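Local coordinates for periplasmic oligopeptide-binding protein (Burkholderia pseudomallei, PDB 3ZS6) that probably binds oligopeptides in the periplasm, as the solute-binding component of an ABC transport system for peptide uptake, at residues 285-288 against 289-292; 323-326 against 327-331; 334-337 against 338-342. One frame throughout, in Å; residues are numbered along the deposited sequence.

Overall arrangement
All three contacts are local, each within one continuous run of chain, and all lie on the same side of the chain's centre. Interactions 1 and 2 are helix starts: 285-292 opens helix 288-296 with an aspartate cap, while 323-331 opens helix 327-340 with a proline at the N-cap position. Interaction 3, residues 334-342, closes that second helix. Interaction 1 is partly buried and relies on backbone and carboxylate bonds; interaction 2 is a surface contact built on an arginine-tryptophan stack and a water bridge; interaction 3 pairs two exposed amides on a helix whose leucines are buried. Val285 touches Ala334 and Asp287 meets Met327, so helix 327-340 packs against the end of helix 276-285 and the loop after it.

Interaction 1 of 3, residues 285-288 against 289-292; sequences VLDR and EILT
Asp287 caps the N-terminus of helix 288-296, turning its carboxylate back onto the first turn. OD1 of Asp287 accepts from Ile290 N at 3.2 Å with a nearly straight N-H...O angle of 169°, the classic N-cap bond to the third residue after the cap. The donor stands above the carboxylate plane rather than in it. A weaker, more bent bond to the same OD1 comes from Glu289 N, so one oxygen serves two amides of the opening turn. CG of Asp287 lies anti to its own backbone N (chi1 -164°), which brings OD1 within reach of these N-H groups; their dipoles would probably favour its negative charge.

The regular helical bonds follow at once: Leu291 N gives to Asp287 O at 3.1 Å and Thr292 N to Arg288 O at 3.1 Å. OG1 of Thr292 also sits 2.8 Å from Arg288 O, but Glu289 O is a second acceptor for its single proton. The guanidinium of Arg288 turns away from this turn into buried surroundings, where NH2 is bonded to Ala283 O and NE to Pro471 O. The backbone N of Asp287 gives to Glu371 of helix 359-376, so the loop leaving helix 276-285 is held there too.

Packing completes the turn. Leu291 reaches Phe367 and Phe473, joining helix 288-296 to helix 359-376 and strand 470-480. The side chains of Asp287 and Ile290 cross at about a right angle, with CD1 of Ile290 in tight contact with OD2 of Asp287, 3.1 Å away.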
# COMPACT_ATOMS: atom_id res chain seq x y z
N VAL A 285 21.61 -7.38 -13.29
CA VAL A 285 22.63 -8.20 -12.65
C VAL A 285 22.14 -8.98 -11.41
O VAL A 285 22.70 -10.02 -11.06
CB VAL A 285 23.87 -7.36 -12.32
CG1 VAL A 285 24.66 -7.97 -11.19
CG2 VAL A 285 24.74 -7.19 -13.58
N LEU A 286 21.08 -8.49 -10.76
CA LEU A 286 20.55 -9.15 -9.56
C LEU A 286 19.88 -10.49 -9.88
O LEU A 286 19.00 -10.57 -10.73
CB LEU A 286 19.55 -8.24 -8.83
CG LEU A 286 19.98 -6.84 -8.41
CD1 LEU A 286 18.75 -6.04 -7.96
CD2 LEU A 286 21.04 -6.86 -7.31
N ASP A 287 20.30 -11.54 -9.18
CA ASP A 287 19.75 -12.88 -9.37
C ASP A 287 18.54 -13.09 -8.45
O ASP A 287 18.70 -13.44 -7.28
CB ASP A 287 20.83 -13.92 -9.09
CG ASP A 287 20.48 -15.30 -9.63
OD1 ASP A 287 19.28 -15.64 -9.67
OD2 ASP A 287 21.42 -16.04 -9.99
N ARG A 288 17.34 -12.87 -8.99
CA ARG A 288 16.11 -12.93 -8.20
C ARG A 288 15.71 -14.37 -7.88
O ARG A 288 14.91 -14.62 -6.98
CB ARG A 288 14.98 -12.21 -8.93
CG ARG A 288 15.25 -10.72 -9.21
CD ARG A 288 14.36 -10.22 -10.35
NE ARG A 288 14.58 -8.81 -10.63
CZ ARG A 288 15.70 -8.33 -11.19
NH1 ARG A 288 16.70 -9.15 -11.50
NH2 ARG A 288 15.81 -7.02 -11.41
N GLU A 289 16.27 -15.31 -8.63
CA GLU A 289 16.00 -16.72 -8.40
C GLU A 289 16.67 -17.15 -7.10
O GLU A 289 16.04 -17.76 -6.24
CB GLU A 289 16.50 -17.56 -9.58
CG GLU A 289 15.54 -18.67 -9.98
CD GLU A 289 15.27 -19.64 -8.84
OE1 GLU A 289 16.20 -19.91 -8.05
OE2 GLU A 289 14.12 -20.13 -8.73
N ILE A 290 17.95 -16.80 -6.96
CA ILE A 290 18.69 -17.06 -5.74
C ILE A 290 18.11 -16.29 -4.56
O ILE A 290 17.98 -16.82 -3.45
CB ILE A 290 20.19 -16.70 -5.91
CG1 ILE A 290 20.85 -17.64 -6.92
CG2 ILE A 290 20.91 -16.77 -4.58
CD1 ILE A 290 22.26 -17.23 -7.28
N LEU A 291 17.75 -15.03 -4.81
CA LEU A 291 17.14 -14.18 -3.79
C LEU A 291 15.94 -14.88 -3.16
O LEU A 291 15.84 -14.98 -1.95
CB LEU A 291 16.73 -12.83 -4.39
CG LEU A 291 16.00 -11.86 -3.45
CD1 LEU A 291 16.76 -11.68 -2.13
CD2 LEU A 291 15.77 -10.51 -4.13
N THR A 292 15.03 -15.36 -4.01
CA THR A 292 13.79 -15.95 -3.52
C THR A 292 13.94 -17.38 -2.98
O THR A 292 13.37 -17.73 -1.94
CB THR A 292 12.67 -15.91 -4.58
OG1 THR A 292 13.15 -16.50 -5.79
CG2 THR A 292 12.25 -14.46 -4.85

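Interaction 2 of 3, residues 323-326 against 327-331; sequences ASWP and MARRV
The guanidinium of Arg329 lies over one face of the Trp325 indole, a cation-pi stack at the start of helix 327-340, where Pro326 holds the N-cap position. CZ of Arg329 is 3.6 Å from the centroid of the five-membered ring and only 8° off its normal, with the two planes tilted by 26°. The Arg329 chain runs extended from CG to NE, CG anti to the backbone N (chi1 178°), which lays NE and NH2 over the ring; NH2 comes 3.0 Å from NE1 of Trp325, two donors stacked and not bonded. The indole itself is steadied by NE1 bonding to Asp321 and by an edge-to-face meeting with Tyr333.

Among backbone bonds, Arg330 N gives to Pro326 O at 3.0 Å, and Val331 N to Met327 O at 2.8 Å.

A water joins the loop to the helix: it donates to Trp325 O at 2.7 Å and accepts from Arg330 NH2 at 2.7 Å. NH1 of this buried guanidinium bonds to Met284 O, linking helix 327-340 to the end of helix 276-285 as well.

In the packing, CE of Met327 rests 3.6 Å above the Arg330 guanidinium plane, over its centre.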
# COMPACT_ATOMS: atom_id res chain seq x y z
N ALA A 323 15.87 -11.82 -18.76
CA ALA A 323 15.45 -12.71 -17.68
C ALA A 323 15.84 -14.16 -17.97
O ALA A 323 15.99 -14.97 -17.06
CB ALA A 323 13.96 -12.60 -17.45
N SER A 324 16.02 -14.48 -19.25
CA SER A 324 16.34 -15.85 -19.64
C SER A 324 17.78 -15.99 -20.15
O SER A 324 18.13 -17.00 -20.75
CB SER A 324 15.35 -16.36 -20.68
OG SER A 324 15.32 -15.49 -21.81
N TRP A 325 18.60 -14.97 -19.89
CA TRP A 325 20.00 -15.01 -20.29
C TRP A 325 20.88 -15.67 -19.24
O TRP A 325 20.63 -15.56 -18.05
CB TRP A 325 20.52 -13.59 -20.54
CG TRP A 325 19.89 -12.87 -21.70
CD1 TRP A 325 18.95 -13.35 -22.56
CD2 TRP A 325 20.15 -11.52 -22.10
NE1 TRP A 325 18.61 -12.39 -23.48
CE2 TRP A 325 19.34 -11.25 -23.22
CE3 TRP A 325 21.00 -10.52 -21.63
CZ2 TRP A 325 19.35 -10.02 -23.88
CZ3 TRP A 325 21.01 -9.29 -22.28
CH2 TRP A 325 20.18 -9.05 -23.39
N PRO A 326 21.93 -16.38 -19.70
CA PRO A 326 22.98 -16.82 -18.78
C PRO A 326 23.47 -15.62 -17.98
O PRO A 326 23.57 -14.52 -18.53
CB PRO A 326 24.08 -17.30 -19.72
CG PRO A 326 23.35 -17.76 -20.94
CD PRO A 326 22.15 -16.86 -21.07
N MET A 327 23.79 -15.82 -16.71
CA MET A 327 24.20 -14.70 -15.88
C MET A 327 25.44 -14.00 -16.46
O MET A 327 25.51 -12.78 -16.48
CB MET A 327 24.44 -15.14 -14.42
CG MET A 327 24.64 -13.98 -13.46
SD MET A 327 23.28 -12.78 -13.48
CE MET A 327 21.89 -13.81 -12.97
N ALA A 328 26.40 -14.79 -16.93
CA ALA A 328 27.62 -14.23 -17.51
C ALA A 328 27.30 -13.22 -18.61
O ALA A 328 27.92 -12.16 -18.70
CB ALA A 328 28.53 -15.35 -18.04
N ARG A 329 26.33 -13.57 -19.45
CA ARG A 329 25.84 -12.67 -20.50
C ARG A 329 25.14 -11.45 -19.90
O ARG A 329 25.29 -10.33 -20.39
CB ARG A 329 24.90 -13.44 -21.42
CG ARG A 329 24.27 -12.64 -22.55
CD ARG A 329 23.69 -13.59 -23.58
NE ARG A 329 22.55 -13.04 -24.32
CZ ARG A 329 21.65 -13.79 -24.94
NH1 ARG A 329 21.74 -15.11 -24.90
NH2 ARG A 329 20.64 -13.22 -25.59
N ARG A 330 24.37 -11.67 -18.84
CA ARG A 330 23.72 -10.57 -18.14
C ARG A 330 24.75 -9.56 -17.68
O ARG A 330 24.60 -8.36 -17.90
CB ARG A 330 22.95 -11.07 -16.92
CG ARG A 330 21.61 -11.67 -17.21
CD ARG A 330 20.69 -11.34 -16.06
NE ARG A 330 19.78 -12.43 -15.76
CZ ARG A 330 19.03 -12.48 -14.67
NH1 ARG A 330 19.08 -11.49 -13.78
NH2 ARG A 330 18.22 -13.51 -14.48
N VAL A 331 25.80 -10.06 -17.04
CA VAL A 331 26.83 -9.21 -16.46
C VAL A 331 27.62 -8.44 -17.53
O VAL A 331 27.87 -7.24 -17.39
CB VAL A 331 27.79 -10.04 -15.58
CG1 VAL A 331 29.04 -9.24 -15.26
CG2 VAL A 331 27.08 -10.50 -14.31
O HOH W 1 19.20 -15.71 -15.80

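Interaction 3 of 3, residues 334-337 against 338-342; sequences AKNL and LKQAG
The amides of Asn336 and Gln340, one helical turn apart, meet with their planes 81° to each other, almost perpendicular. NE2 of Gln340 gives a bond of 2.6 Å to OD1 of Asn336; the donor lies in the plane of the Asn336 carbonyl, while OD1 is tilted somewhat out of the Gln340 amide plane. The N-H...O angle of 143° makes the bond noticeably bent. Asn336 was modelled in two conformers, so the bond holds for this one alone and its short length is doubtful. CG of Gln340 lies anti to the carbonyl carbon (chi1 -69°) and the chain then runs extended, passing close to Asn336 O, 3.1 Å from CG of Gln340, and leaving OE1 3.8 Å from CD2 of Leu337.

Backbone bonds carry the helix to its end: Gln340 N gives to Asn336 O at 2.7 Å and Ala341 N to Leu337 O at 2.9 Å. Gly342 then turns to positive phi, its N bonded back to Lys339 O, and a Schellman motif closes helix 327-340.

While the amides face outward, Ala334 and Leu337 pack on Met284 of helix 276-285, and Leu338 meets Leu376 of helix 359-376 and Leu349 in the loop before strand 350-356.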
# COMPACT_ATOMS: atom_id res chain seq x y z
N ALA A 334 25.50 -5.71 -18.89
CA ALA A 334 25.32 -4.65 -17.90
C ALA A 334 26.58 -3.79 -17.73
O ALA A 334 26.50 -2.56 -17.64
CB ALA A 334 24.86 -5.24 -16.54
N LYS A 335 27.74 -4.44 -17.68
CA LYS A 335 29.01 -3.71 -17.63
C LYS A 335 29.18 -2.79 -18.84
O LYS A 335 29.68 -1.67 -18.72
CB LYS A 335 30.20 -4.67 -17.51
CG LYS A 335 30.45 -5.15 -16.08
CD LYS A 335 31.73 -5.96 -15.97
CE LYS A 335 31.58 -7.34 -16.59
NZ LYS A 335 32.82 -8.15 -16.43
N ASN A 336 28.77 -3.27 -20.01
CA ASN A 336 28.84 -2.46 -21.22
C ASN A 336 27.89 -1.26 -21.15
O ASN A 336 28.19 -0.17 -21.64
CB ASN A 336 28.52 -3.32 -22.44
CG ASN A 336 29.15 -2.80 -23.72
OD1 ASN A 336 28.52 -2.06 -24.48
ND2 ASN A 336 30.40 -3.18 -23.96
N LEU A 337 26.73 -1.47 -20.52
CA LEU A 337 25.80 -0.37 -20.31
C LEU A 337 26.45 0.72 -19.45
O LEU A 337 26.34 1.90 -19.76
CB LEU A 337 24.51 -0.86 -19.63
CG LEU A 337 23.55 -1.66 -20.51
CD1 LEU A 337 22.38 -2.20 -19.66
CD2 LEU A 337 23.04 -0.82 -21.67
N LEU A 338 27.12 0.31 -18.38
CA LEU A 338 27.79 1.27 -17.50
C LEU A 338 28.85 2.03 -18.28
O LEU A 338 29.00 3.25 -18.14
CB LEU A 338 28.42 0.57 -16.30
CG LEU A 338 27.47 0.05 -15.20
CD1 LEU A 338 28.26 -0.51 -14.03
CD2 LEU A 338 26.54 1.17 -14.74
N LYS A 339 29.59 1.30 -19.11
CA LYS A 339 30.61 1.90 -19.95
C LYS A 339 29.97 2.90 -20.90
O LYS A 339 30.40 4.05 -21.00
CB LYS A 339 31.36 0.82 -20.73
CG LYS A 339 32.40 1.35 -21.71
CD LYS A 339 33.16 0.19 -22.37
CE LYS A 339 34.23 0.70 -23.33
NZ LYS A 339 34.89 -0.42 -24.06
N GLN A 340 28.92 2.46 -21.60
CA GLN A 340 28.19 3.33 -22.52
C GLN A 340 27.74 4.61 -21.82
O GLN A 340 27.72 5.68 -22.42
CB GLN A 340 26.99 2.60 -23.12
CG GLN A 340 27.35 1.47 -24.09
CD GLN A 340 26.16 0.60 -24.48
OE1 GLN A 340 25.00 1.01 -24.35
NE2 GLN A 340 26.44 -0.61 -24.95
N ALA A 341 27.38 4.50 -20.54
CA ALA A 341 26.87 5.64 -19.79
C ALA A 341 27.97 6.50 -19.20
O ALA A 341 27.69 7.50 -18.52
CB ALA A 341 25.93 5.16 -18.68
N GLY A 342 29.22 6.13 -19.43
CA GLY A 342 30.35 6.90 -18.93
C GLY A 342 30.74 6.55 -17.51
O GLY A 342 31.40 7.33 -16.83